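Local coordinates for protein pectinesterase inhibitor (Actinidia chinensis, PDB 1XG2) that inhibits pectin methylesterase by binding to it as a four-helix bundle, and may take part in regulating fruit ripening, at residues Ser106-Gly111 with Asp138-Val143; Asp43-Ser48 with Asp84-Ala89; Thr114-Phe119 with Pro123-Gln128; Asn61-Pro66 with Gly70-Cys75; His4-Ile9 with Gln21-Asp26. All blocks are in the same frame, centred on the assembly; numbering follows the deposited sequence.

Interaction 1 (Ser106-Gly111 with Asp138-Val143)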
# COMPACT_ATOMS: atom_id res chain seq x y z
N SER B 106 0.32 -7.50 -8.82
CA SER B 106 -0.34 -6.24 -8.51
C SER B 106 0.67 -5.20 -8.05
O SER B 106 0.57 -4.03 -8.44
CB SER B 106 -1.42 -6.42 -7.43
OG SER B 106 -2.52 -7.15 -7.91
N ALA B 107 1.65 -5.62 -7.25
CA ALA B 107 2.68 -4.72 -6.76
C ALA B 107 3.57 -4.23 -7.91
O ALA B 107 3.93 -3.04 -7.96
CB ALA B 107 3.55 -5.39 -5.68
N ALA B 108 3.90 -5.12 -8.82
CA ALA B 108 4.71 -4.78 -9.99
C ALA B 108 4.00 -3.76 -10.86
O ALA B 108 4.57 -2.74 -11.22
CB ALA B 108 5.02 -6.02 -10.81
N PHE B 109 2.75 -4.04 -11.19
CA PHE B 109 1.86 -3.10 -11.89
C PHE B 109 1.94 -1.72 -11.28
O PHE B 109 2.05 -0.72 -11.98
CB PHE B 109 0.42 -3.64 -11.82
CG PHE B 109 -0.60 -2.79 -12.51
CD1 PHE B 109 -1.19 -3.21 -13.68
CD2 PHE B 109 -1.00 -1.57 -11.97
CE1 PHE B 109 -2.14 -2.43 -14.32
CE2 PHE B 109 -1.95 -0.79 -12.60
CZ PHE B 109 -2.52 -1.22 -13.78
N ASP B 110 1.87 -1.66 -9.96
CA ASP B 110 1.84 -0.39 -9.23
C ASP B 110 3.19 0.33 -9.17
O ASP B 110 3.24 1.50 -8.81
CB ASP B 110 1.37 -0.64 -7.80
CG ASP B 110 -0.12 -0.86 -7.70
OD1 ASP B 110 -0.87 -0.60 -8.68
OD2 ASP B 110 -0.65 -1.26 -6.65
N GLY B 111 4.28 -0.35 -9.46
CA GLY B 111 5.56 0.33 -9.64
C GLY B 111 5.48 1.34 -10.78
O GLY B 111 5.92 2.49 -10.65
N ASP B 138 0.09 -2.85 -18.75
CA ASP B 138 -0.63 -3.74 -19.67
C ASP B 138 -0.10 -5.18 -19.58
O ASP B 138 -0.88 -6.15 -19.60
CB ASP B 138 -0.54 -3.21 -21.11
CG ASP B 138 -1.26 -1.87 -21.29
OD1 ASP B 138 -1.03 -1.17 -22.32
OD2 ASP B 138 -2.07 -1.44 -20.46
N LEU B 139 1.21 -5.32 -19.48
CA LEU B 139 1.84 -6.62 -19.43
C LEU B 139 1.56 -7.33 -18.12
O LEU B 139 1.32 -8.53 -18.10
CB LEU B 139 3.35 -6.51 -19.64
CG LEU B 139 3.72 -6.07 -21.06
CD1 LEU B 139 5.23 -5.91 -21.21
CD2 LEU B 139 3.14 -7.04 -22.08
N CYS B 140 1.61 -6.57 -17.03
CA CYS B 140 1.35 -7.12 -15.70
C CYS B 140 -0.12 -7.54 -15.59
O CYS B 140 -0.46 -8.49 -14.88
CB CYS B 140 1.69 -6.11 -14.62
SG CYS B 140 3.46 -5.94 -14.27
N ASP B 141 -0.98 -6.84 -16.31
CA ASP B 141 -2.40 -7.18 -16.33
C ASP B 141 -2.64 -8.56 -16.96
O ASP B 141 -3.55 -9.28 -16.55
CB ASP B 141 -3.20 -6.11 -17.04
CG ASP B 141 -4.65 -6.12 -16.65
OD1 ASP B 141 -4.96 -6.35 -15.46
OD2 ASP B 141 -5.54 -5.89 -17.46
N ILE B 142 -1.83 -8.95 -17.94
CA ILE B 142 -1.92 -10.30 -18.50
C ILE B 142 -1.66 -11.31 -17.38
O ILE B 142 -2.37 -12.29 -17.23
CB ILE B 142 -0.93 -10.53 -19.68
CG1 ILE B 142 -1.16 -9.53 -20.82
CG2 ILE B 142 -1.14 -11.91 -20.27
CD1 ILE B 142 -0.02 -9.48 -21.81
N VAL B 143 -0.64 -11.04 -16.58
CA VAL B 143 -0.30 -11.92 -15.48
C VAL B 143 -1.42 -11.97 -14.46
O VAL B 143 -1.77 -13.04 -13.99
CB VAL B 143 1.00 -11.48 -14.77
CG1 VAL B 143 1.32 -12.42 -13.62
CG2 VAL B 143 2.15 -11.44 -15.76

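Interaction 2 (Asp43-Ser48 with Asp84-Ala89)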
# COMPACT_ATOMS: atom_id res chain seq x y z
N ASP B 43 7.70 -13.47 -17.72
CA ASP B 43 9.00 -13.23 -18.36
C ASP B 43 8.96 -11.97 -19.22
O ASP B 43 9.87 -11.16 -19.16
CB ASP B 43 9.40 -14.41 -19.25
CG ASP B 43 9.85 -15.63 -18.46
OD1 ASP B 43 9.93 -15.59 -17.19
OD2 ASP B 43 10.12 -16.70 -19.04
N ILE B 44 7.87 -11.80 -19.97
CA ILE B 44 7.68 -10.63 -20.81
C ILE B 44 7.59 -9.36 -19.98
O ILE B 44 8.22 -8.35 -20.32
CB ILE B 44 6.38 -10.79 -21.66
CG1 ILE B 44 6.53 -11.90 -22.70
CG2 ILE B 44 6.03 -9.50 -22.34
CD1 ILE B 44 7.39 -11.54 -23.87
N ALA B 45 6.81 -9.41 -18.90
CA ALA B 45 6.65 -8.26 -18.04
C ALA B 45 7.96 -7.87 -17.36
O ALA B 45 8.30 -6.69 -17.31
CB ALA B 45 5.57 -8.50 -17.02
N GLN B 46 8.70 -8.86 -16.84
CA GLN B 46 9.97 -8.57 -16.19
C GLN B 46 11.02 -7.98 -17.14
O GLN B 46 11.76 -7.06 -16.78
CB GLN B 46 10.56 -9.82 -15.52
CG GLN B 46 11.63 -9.42 -14.48
CD GLN B 46 12.23 -10.60 -13.74
OE1 GLN B 46 12.45 -10.53 -12.53
NE2 GLN B 46 12.50 -11.67 -14.46
N ALA B 47 11.07 -8.50 -18.36
CA ALA B 47 11.99 -7.98 -19.38
C ALA B 47 11.69 -6.52 -19.72
O ALA B 47 12.61 -5.72 -19.95
CB ALA B 47 11.93 -8.86 -20.64
N SER B 48 10.41 -6.17 -19.78
CA SER B 48 10.00 -4.79 -20.02
C SER B 48 10.44 -3.90 -18.86
O SER B 48 11.02 -2.83 -19.07
CB SER B 48 8.48 -4.70 -20.21
OG SER B 48 8.09 -3.37 -20.49
N ASP B 84 11.91 -7.17 -8.78
CA ASP B 84 12.02 -8.13 -7.69
C ASP B 84 10.71 -8.92 -7.50
O ASP B 84 10.73 -10.14 -7.31
CB ASP B 84 12.38 -7.40 -6.38
CG ASP B 84 13.86 -7.16 -6.22
OD1 ASP B 84 14.66 -7.72 -7.02
OD2 ASP B 84 14.30 -6.40 -5.32
N SER B 85 9.59 -8.22 -7.56
CA SER B 85 8.29 -8.83 -7.33
C SER B 85 7.92 -9.79 -8.45
O SER B 85 7.35 -10.84 -8.20
CB SER B 85 7.20 -7.77 -7.13
OG SER B 85 7.33 -7.16 -5.85
N LEU B 86 8.26 -9.44 -9.69
CA LEU B 86 7.99 -10.33 -10.81
C LEU B 86 8.87 -11.58 -10.74
O LEU B 86 8.44 -12.68 -11.10
CB LEU B 86 8.16 -9.60 -12.13
CG LEU B 86 7.06 -8.57 -12.45
CD1 LEU B 86 7.44 -7.72 -13.63
CD2 LEU B 86 5.70 -9.22 -12.70
N GLY B 87 10.11 -11.42 -10.27
CA GLY B 87 10.99 -12.55 -10.05
C GLY B 87 10.38 -13.56 -9.10
O GLY B 87 10.43 -14.76 -9.36
N GLN B 88 9.77 -13.07 -8.02
CA GLN B 88 9.14 -13.93 -7.03
C GLN B 88 7.83 -14.50 -7.54
O GLN B 88 7.46 -15.60 -7.17
CB GLN B 88 8.87 -13.15 -5.74
CG GLN B 88 10.15 -12.86 -4.96
CD GLN B 88 9.96 -13.02 -3.48
OE1 GLN B 88 10.11 -12.05 -2.73
NE2 GLN B 88 9.61 -14.24 -3.03
N ALA B 89 7.15 -13.75 -8.40
CA ALA B 89 5.92 -14.22 -9.04
C ALA B 89 6.14 -15.55 -9.76
O ALA B 89 5.29 -16.43 -9.71
CB ALA B 89 5.40 -13.17 -10.02

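Interaction 3 (Thr114-Phe119 with Pro123-Gln128)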
# COMPACT_ATOMS: atom_id res chain seq x y z
N THR B 114 3.06 4.16 -9.81
CA THR B 114 3.65 5.08 -8.84
C THR B 114 4.60 6.05 -9.55
O THR B 114 4.67 7.21 -9.19
CB THR B 114 4.39 4.29 -7.77
OG1 THR B 114 3.45 3.44 -7.06
CG2 THR B 114 4.95 5.22 -6.71
N CYS B 115 5.32 5.55 -10.55
CA CYS B 115 6.12 6.43 -11.41
C CYS B 115 5.20 7.48 -12.02
O CYS B 115 5.46 8.68 -11.91
CB CYS B 115 6.84 5.63 -12.48
SG CYS B 115 7.90 6.64 -13.53
N GLU B 116 4.09 7.03 -12.61
CA GLU B 116 3.09 7.90 -13.23
C GLU B 116 2.55 8.95 -12.27
O GLU B 116 2.48 10.14 -12.60
CB GLU B 116 1.89 7.09 -13.75
CG GLU B 116 2.15 6.30 -15.02
CD GLU B 116 2.36 7.19 -16.23
OE1 GLU B 116 3.46 7.14 -16.81
OE2 GLU B 116 1.44 7.94 -16.58
N ASP B 117 2.16 8.50 -11.08
CA ASP B 117 1.63 9.40 -10.05
C ASP B 117 2.66 10.44 -9.58
O ASP B 117 2.27 11.51 -9.12
CB ASP B 117 1.21 8.63 -8.81
CG ASP B 117 0.02 7.71 -9.03
OD1 ASP B 117 -0.77 7.89 -9.96
OD2 ASP B 117 -0.17 6.76 -8.26
N SER B 118 3.95 10.13 -9.68
CA SER B 118 5.01 11.04 -9.23
C SER B 118 5.23 12.21 -10.18
O SER B 118 5.91 13.18 -9.83
CB SER B 118 6.33 10.28 -9.07
OG SER B 118 6.21 9.25 -8.10
N PHE B 119 4.68 12.12 -11.39
CA PHE B 119 4.81 13.19 -12.38
C PHE B 119 3.53 14.01 -12.49
O PHE B 119 3.02 14.25 -13.57
CB PHE B 119 5.19 12.59 -13.73
CG PHE B 119 6.66 12.34 -13.89
CD1 PHE B 119 7.49 13.37 -14.28
CD2 PHE B 119 7.20 11.09 -13.64
CE1 PHE B 119 8.86 13.16 -14.44
CE2 PHE B 119 8.56 10.88 -13.79
CZ PHE B 119 9.40 11.92 -14.19
N PRO B 123 7.81 19.20 -13.21
CA PRO B 123 8.22 18.94 -14.60
C PRO B 123 7.56 17.69 -15.16
O PRO B 123 7.54 16.66 -14.48
CB PRO B 123 9.74 18.76 -14.49
CG PRO B 123 9.98 18.31 -13.08
CD PRO B 123 8.86 18.88 -12.24
N ASN B 124 7.04 17.78 -16.39
CA ASN B 124 6.22 16.73 -16.98
C ASN B 124 7.02 15.51 -17.37
O ASN B 124 8.20 15.58 -17.66
CB ASN B 124 5.50 17.22 -18.24
CG ASN B 124 4.52 18.33 -17.97
OD1 ASN B 124 4.35 19.20 -18.82
ND2 ASN B 124 3.86 18.31 -16.82
N ILE B 125 6.33 14.38 -17.40
CA ILE B 125 6.97 13.12 -17.71
C ILE B 125 7.36 13.08 -19.18
O ILE B 125 6.60 13.55 -20.02
CB ILE B 125 6.03 11.95 -17.35
CG1 ILE B 125 6.81 10.64 -17.30
CG2 ILE B 125 4.84 11.88 -18.32
CD1 ILE B 125 6.02 9.53 -16.70
N PRO B 126 8.53 12.54 -19.49
CA PRO B 126 8.88 12.25 -20.88
C PRO B 126 7.93 11.22 -21.47
O PRO B 126 7.59 10.24 -20.80
CB PRO B 126 10.30 11.71 -20.79
CG PRO B 126 10.79 12.10 -19.47
CD PRO B 126 9.61 12.16 -18.57
N THR B 127 7.48 11.46 -22.69
CA THR B 127 6.61 10.54 -23.41
C THR B 127 7.13 9.11 -23.39
O THR B 127 6.35 8.18 -23.19
CB THR B 127 6.42 11.00 -24.86
OG1 THR B 127 5.76 12.27 -24.85
CG2 THR B 127 5.45 10.09 -25.59
N GLN B 128 8.43 8.94 -23.59
CA GLN B 128 9.08 7.62 -23.58
C GLN B 128 8.78 6.84 -22.29
O GLN B 128 8.53 5.64 -22.31
CB GLN B 128 10.60 7.77 -23.70
CG GLN B 128 11.33 6.45 -23.89
CD GLN B 128 12.85 6.56 -24.00
OE1 GLN B 128 13.47 5.64 -24.53
NE2 GLN B 128 13.45 7.63 -23.48
O HOH W 1 3.47 14.74 -16.50

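Interaction 4 (Asn61-Pro66 with Gly70-Cys75)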
# COMPACT_ATOMS: atom_id res chain seq x y z
N ASN B 61 20.64 10.51 -16.10
CA ASN B 61 22.01 10.84 -16.47
C ASN B 61 22.13 12.11 -17.33
O ASN B 61 23.24 12.62 -17.54
CB ASN B 61 22.61 9.63 -17.21
CG ASN B 61 24.13 9.71 -17.35
OD1 ASN B 61 24.86 9.76 -16.36
ND2 ASN B 61 24.60 9.71 -18.60
N GLN B 62 21.01 12.61 -17.85
CA GLN B 62 21.00 13.85 -18.63
C GLN B 62 20.22 14.98 -17.96
O GLN B 62 19.97 16.02 -18.56
CB GLN B 62 20.43 13.59 -20.03
CG GLN B 62 19.01 13.06 -20.05
CD GLN B 62 18.35 13.23 -21.40
OE1 GLN B 62 18.14 14.36 -21.85
NE2 GLN B 62 17.99 12.11 -22.03
N ALA B 63 19.82 14.76 -16.71
CA ALA B 63 19.02 15.71 -15.96
C ALA B 63 19.89 16.40 -14.91
O ALA B 63 20.79 15.80 -14.33
CB ALA B 63 17.86 15.00 -15.27
N THR B 64 19.59 17.67 -14.68
CA THR B 64 20.20 18.43 -13.59
C THR B 64 19.18 19.03 -12.62
O THR B 64 19.52 19.31 -11.49
CB THR B 64 21.11 19.55 -14.16
OG1 THR B 64 20.45 20.21 -15.25
CG2 THR B 64 22.33 18.95 -14.80
N ASP B 65 17.94 19.20 -13.05
CA ASP B 65 16.91 19.79 -12.19
C ASP B 65 16.61 18.86 -11.02
O ASP B 65 16.16 17.74 -11.24
CB ASP B 65 15.64 20.06 -12.99
CG ASP B 65 14.51 20.54 -12.11
OD1 ASP B 65 14.71 21.52 -11.37
OD2 ASP B 65 13.40 19.99 -12.08
N PRO B 66 16.86 19.30 -9.78
CA PRO B 66 16.66 18.42 -8.61
C PRO B 66 15.26 17.78 -8.47
O PRO B 66 15.18 16.63 -8.05
CB PRO B 66 16.94 19.36 -7.42
CG PRO B 66 17.90 20.35 -7.97
CD PRO B 66 17.38 20.62 -9.37
N GLY B 70 14.51 13.77 -8.67
CA GLY B 70 13.80 13.09 -7.58
C GLY B 70 12.64 12.25 -8.10
O GLY B 70 12.35 11.20 -7.55
N ARG B 71 11.97 12.72 -9.15
CA ARG B 71 10.92 11.95 -9.80
C ARG B 71 11.49 10.70 -10.48
O ARG B 71 10.96 9.58 -10.31
CB ARG B 71 10.12 12.82 -10.77
CG ARG B 71 9.32 13.87 -10.06
CD ARG B 71 8.63 14.86 -10.96
NE ARG B 71 7.71 15.67 -10.18
CZ ARG B 71 6.63 16.27 -10.66
NH1 ARG B 71 5.86 16.95 -9.83
NH2 ARG B 71 6.33 16.23 -11.94
N TYR B 72 12.59 10.87 -11.20
CA TYR B 72 13.24 9.72 -11.82
C TYR B 72 13.75 8.73 -10.78
O TYR B 72 13.72 7.53 -11.01
CB TYR B 72 14.42 10.15 -12.69
CG TYR B 72 14.07 10.91 -13.95
CD1 TYR B 72 14.94 11.88 -14.46
CD2 TYR B 72 12.90 10.64 -14.67
CE1 TYR B 72 14.65 12.58 -15.62
CE2 TYR B 72 12.59 11.33 -15.83
CZ TYR B 72 13.47 12.29 -16.31
OH TYR B 72 13.17 12.98 -17.47
N GLU B 73 14.24 9.23 -9.65
CA GLU B 73 14.79 8.32 -8.64
C GLU B 73 13.66 7.50 -8.04
O GLU B 73 13.84 6.32 -7.76
CB GLU B 73 15.57 9.06 -7.56
CG GLU B 73 16.26 8.12 -6.57
CD GLU B 73 17.26 7.14 -7.22
OE1 GLU B 73 17.96 7.54 -8.18
OE2 GLU B 73 17.36 5.97 -6.77
N THR B 74 12.50 8.12 -7.86
CA THR B 74 11.32 7.41 -7.36
C THR B 74 10.92 6.33 -8.37
O THR B 74 10.65 5.18 -8.00
CB THR B 74 10.19 8.44 -7.14
OG1 THR B 74 10.49 9.24 -5.99
CG2 THR B 74 8.86 7.78 -6.82
N CYS B 75 10.89 6.69 -9.65
CA CYS B 75 10.57 5.73 -10.71
C CYS B 75 11.52 4.57 -10.68
O CYS B 75 11.12 3.41 -10.74
CB CYS B 75 10.61 6.42 -12.08
SG CYS B 75 9.25 7.58 -12.27

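Interaction 5 (His4-Ile9 with Gln21-Asp26)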
# COMPACT_ATOMS: atom_id res chain seq x y z
N HIS B 4 -7.26 -21.84 -27.18
CA HIS B 4 -8.55 -21.35 -26.68
C HIS B 4 -8.39 -20.51 -25.41
O HIS B 4 -9.23 -19.65 -25.12
CB HIS B 4 -9.55 -22.50 -26.44
CG HIS B 4 -9.29 -23.31 -25.21
ND1 HIS B 4 -8.14 -24.05 -25.03
CD2 HIS B 4 -10.05 -23.52 -24.10
CE1 HIS B 4 -8.19 -24.66 -23.86
NE2 HIS B 4 -9.34 -24.36 -23.28
N LEU B 5 -7.32 -20.76 -24.67
CA LEU B 5 -7.06 -20.01 -23.44
C LEU B 5 -6.85 -18.51 -23.73
O LEU B 5 -7.22 -17.68 -22.91
CB LEU B 5 -5.87 -20.58 -22.67
CG LEU B 5 -6.05 -21.99 -22.12
CD1 LEU B 5 -4.77 -22.50 -21.47
CD2 LEU B 5 -7.22 -22.04 -21.13
N ILE B 6 -6.28 -18.19 -24.89
CA ILE B 6 -6.08 -16.79 -25.29
C ILE B 6 -7.38 -16.05 -25.35
O ILE B 6 -7.43 -14.88 -25.01
CB ILE B 6 -5.31 -16.69 -26.63
CG1 ILE B 6 -3.84 -17.06 -26.41
CG2 ILE B 6 -5.40 -15.29 -27.25
CD1 ILE B 6 -3.09 -17.42 -27.69
N SER B 7 -8.46 -16.71 -25.77
CA SER B 7 -9.78 -16.08 -25.82
C SER B 7 -10.36 -15.77 -24.45
O SER B 7 -11.26 -14.93 -24.33
CB SER B 7 -10.77 -16.93 -26.64
OG SER B 7 -11.15 -18.06 -25.88
N GLU B 8 -9.86 -16.44 -23.41
CA GLU B 8 -10.25 -16.11 -22.04
C GLU B 8 -9.38 -15.07 -21.37
O GLU B 8 -9.79 -14.46 -20.38
CB GLU B 8 -10.22 -17.37 -21.17
CG GLU B 8 -11.17 -18.45 -21.63
CD GLU B 8 -11.19 -19.61 -20.65
OE1 GLU B 8 -11.07 -20.75 -21.08
OE2 GLU B 8 -11.31 -19.33 -19.44
N ILE B 9 -8.16 -14.89 -21.88
CA ILE B 9 -7.19 -14.00 -21.24
C ILE B 9 -7.26 -12.61 -21.83
O ILE B 9 -7.57 -11.65 -21.13
CB ILE B 9 -5.76 -14.57 -21.39
CG1 ILE B 9 -5.64 -15.90 -20.64
CG2 ILE B 9 -4.74 -13.60 -20.81
CD1 ILE B 9 -4.40 -16.70 -21.03
N GLN B 21 -0.56 -9.78 -29.14
CA GLN B 21 0.76 -9.66 -29.72
C GLN B 21 1.80 -10.39 -28.86
O GLN B 21 2.65 -11.12 -29.38
CB GLN B 21 1.09 -8.17 -29.86
CG GLN B 21 2.39 -7.81 -30.50
CD GLN B 21 2.55 -6.29 -30.53
OE1 GLN B 21 3.58 -5.74 -30.11
NE2 GLN B 21 1.49 -5.60 -30.97
N ALA B 22 1.70 -10.24 -27.55
CA ALA B 22 2.65 -10.85 -26.62
C ALA B 22 2.52 -12.37 -26.60
O ALA B 22 3.52 -13.07 -26.69
CB ALA B 22 2.45 -10.28 -25.20
N LEU B 23 1.30 -12.88 -26.49
CA LEU B 23 1.06 -14.31 -26.45
C LEU B 23 1.36 -14.99 -27.80
O LEU B 23 1.89 -16.10 -27.84
CB LEU B 23 -0.38 -14.61 -25.97
CG LEU B 23 -0.66 -14.19 -24.51
CD1 LEU B 23 -2.08 -14.57 -24.01
CD2 LEU B 23 0.38 -14.75 -23.56
N GLU B 24 1.07 -14.30 -28.90
CA GLU B 24 1.35 -14.83 -30.24
C GLU B 24 2.85 -14.82 -30.55
O GLU B 24 3.28 -15.45 -31.52
CB GLU B 24 0.59 -14.05 -31.32
CG GLU B 24 -0.80 -14.59 -31.64
CD GLU B 24 -1.46 -13.84 -32.79
OE1 GLU B 24 -0.99 -12.72 -33.13
OE2 GLU B 24 -2.47 -14.35 -33.33
N SER B 25 3.66 -14.11 -29.75
CA SER B 25 5.11 -14.08 -29.96
C SER B 25 5.79 -15.38 -29.46
O SER B 25 6.97 -15.58 -29.69
CB SER B 25 5.73 -12.85 -29.31
OG SER B 25 5.84 -12.99 -27.90
N ASP B 26 5.02 -16.23 -28.78
CA ASP B 26 5.48 -17.56 -28.36
C ASP B 26 5.31 -18.58 -29.50
O ASP B 26 4.19 -18.93 -29.84
CB ASP B 26 4.66 -18.01 -27.14
CG ASP B 26 5.16 -19.31 -26.52
OD1 ASP B 26 6.05 -19.97 -27.10
OD2 ASP B 26 4.72 -19.75 -25.43

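Interaction 1 (Ser106-Gly111 with Asp138-Val143)
Cys140 meets Ala108 and Phe109 where helix 127-149 runs against helix 98-118, the short axes 8.9 Å apart and nearly antiparallel at 172°. Along the later helix, Asp138 comes first, hydrogen-bonded through OD1 to Asn15, and is followed by Leu139, which like Ile142 and Val143 packs on helix 34-60. Cys140 carries the contact. With its SG anti to the carbonyl carbon (chi1 -77°), the sulfur is carried across to Ala108, so that Cys140 SG lies 3.8 Å from Ala108 CB. Cys140 SG also comes within 3.7 Å of Phe109 N, as plain proximity, and Cys140 CB is 3.9 Å from Phe109 CB. The thiol side chain thus bridges two consecutive residues of the other helix. Asp141 brings its backbone N to the edge of the Phe109 ring, near its plane, while its carboxylate OD2 is bonded to the backbone N of Arg14. One flank of this antiparallel pair faces the enzyme: Asp110 bonds to Asn158 and Gln191 of Pectinesterase 1. Between the helices themselves, a thiol, a methyl and the flank of a phenylalanine, all buried, do the joining, which implies cohesion by close packing rather than by polar pairing.

Interaction 2 (Asp43-Ser48 with Asp84-Ala89)
Gln46 and Leu86 lie alongside each other and run in opposite directions, each reaching past the other toward the facing backbone. Leu86 CG is anti to its own carbonyl carbon (chi1 -72°), which carries CD1 across to the backbone of helix 34-60, where Leu86 CD1 stands 3.6 Å from Gln46 N. The same methyl lies 3.9 Å from Ala45 CB, so one leucine branch fits against two successive residues. Coming the other way, Gln46 has CG anti to the backbone N (chi1 -162°) and an extended chain beyond it. Its aliphatic part passes the root of the leucine, with Gln46 CG 4.2 Å from Leu86 CB, and its amide end arrives beside the backbone of Gly87.

The two helices belong to the four-helix bundle of this inhibitor family and pack antiparallel, their short axes 9.5 Å apart and inclined at 162°. The inner side of the pair is closed by the other bundle helices: Leu86 packs on Ala108 of helix 98-118, and Ala45 on Leu139 of helix 127-149. The partly exposed Gln46 and Gly87 lie nearer the outside. An alanine in place of Gln46 would lack the methylene chain and amide, and would probably leave Leu86 CB and the Gly87 backbone without their cover on this side. At one end of the contact, a salt bridge joins Asp43 OD1 to Lys90 NZ.

Interaction 3 (Thr114-Phe119 with Pro123-Gln128)
Phe119 lays one face of its ring over Ile125, whose CG1 stands 3.8 Å from the ring centroid and 14° off the ring normal, a CH-pi contact. The two side chains cross at about a right angle. With Ile125 CG1 anti to the backbone N (chi1 -164°), the isoleucine chain crosses under the ring: Ile125 CB is 3.5 Å from Phe119 CG, and the terminal Ile125 CD1 is 3.6 Å from Phe119 CD2. In the plane of the ring, at its edge, the carbonyl oxygen of Pro123 approaches Phe119 CD1 to 3.3 Å. Ile125 CD1 also meets Glu116 OE1 at 3.5 Å; that carboxylate is held by His130 through its other oxygen.

Phe119 and residues 123-126 belong to the connection between helices 98-118 and 127-149 of the four-helix bundle, with Pro126 at the N-cap position of the second helix. A water spans the two sides of the turn, donating to Phe119 O and accepting from Ile125 N, each at 3.0 Å. Replacing Phe119 by an alanine would remove the ring and is likely to open a gap over Ile125, leaving its side chain less firmly placed. Phe119 also packs on Leu129 and on Arg71 of helix 66-95, while Cys115 is joined by a disulfide to Cys75. On the enzyme-facing side, Asp117 OD1 makes a salt bridge with Lys224 of the Pectinesterase 1 chain.

Interaction 4 (Asn61-Pro66 with Gly70-Cys75)
Ala63 points its methyl at the edge of the Tyr72 ring, close to the ring plane, with Ala63 CB 4.0 Å from Tyr72 CE1. The tyrosine is brought there by its first torsion: CG is anti to the carbonyl carbon (chi1 -69°), so the ring leaves helix 66-95 toward the incoming loop. Beyond this loop it is packed by Leu59 and Thr60 of helix 34-60 and by Pro126, so Ala63 supplies one margin of a largely apolar setting.

The second link is made by backbone. Gly70 N donates to Pro66 O at 3.0 Å, the i to i+4 bond of the first helical turn. Just before it, Asp65 takes the N-cap position. Its CG is anti to the backbone N (chi1 174°), and its OD2 accepts a hydrogen bond from Leu68 N, satisfying an amide that the helix start leaves without a helical carbonyl. Pro66 follows as the first helical residue.

Arg71, at the next position after Gly70, binds the carbonyls of Glu120 and Gly121 through its guanidinium group. The chemistry thus divides in two: a carboxylate cap and a main-chain bond mark where the helix begins, while a modest apolar touch fastens the preceding loop to its flank.

Interaction 5 (His4-Ile9 with Gln21-Asp26)
Ile6 and Leu23 carry most of the contact between the short helix 4-9 and helix 16-24. In the first helix, His4 makes its bond locally: its carbonyl oxygen accepts from Ser7 OG at 2.6 Å, in the carbonyl plane, a short-range side-chain link. Leu5 flanks one face of the His4 ring, its CG 3.8 Å above the ring plane. Ile6 follows and is directed at the other helix. Its CG1 is anti to the carbonyl carbon (chi1 -73°), which extends that branch past the leucine so that Ile6 CG1 lies 3.9 Å from Leu23 CD1; the two side chains slide by each other in opposite directions. Ser7 and Glu8 turn elsewhere, Glu8 packing on Leu149. Ile9, one turn on from Ile6, returns to the same side and places CG2 4.3 Å from Leu23 CD1. A single leucine methyl is therefore met by two isoleucines spaced three residues apart.

The surroundings continue this apolar patch. Ile9 packs on Leu37 of helix 34-60 and on Val145, Ile146 and Leu149 of helix 127-149, while Leu23 also touches Cys10. Two short helices folded against each other, with a disulfide from Cys10, just after the first helix, to Cys19 in the second, and set on one end of a four-helix bundle, form the N-terminal helical hairpin characteristic of the plant invertase and pectin methylesterase inhibitor family.

How the interactions relate
From the N terminus, interaction 5 closes the first loop, pairing helices 4-9 and 16-24. The chain then enters helix 34-60 and returns along helix 66-95: interaction 2 closes this long hairpin, and interaction 4 is nested inside it at the far turn. Helix 98-118 follows, and interaction 1 joins it to helix 127-149, with interaction 3 nested at their connecting turn. No two loops cross. Interactions 1 and 2, with centres 9 Å apart, touch in the bundle interior, while the Cys75-Cys115 disulfide ties interaction 4 to interaction 3. Ile142 packs on Ile9, joining interaction 5 to interaction 1; interactions 4 and 5 lie on opposite sides of the chain's centre.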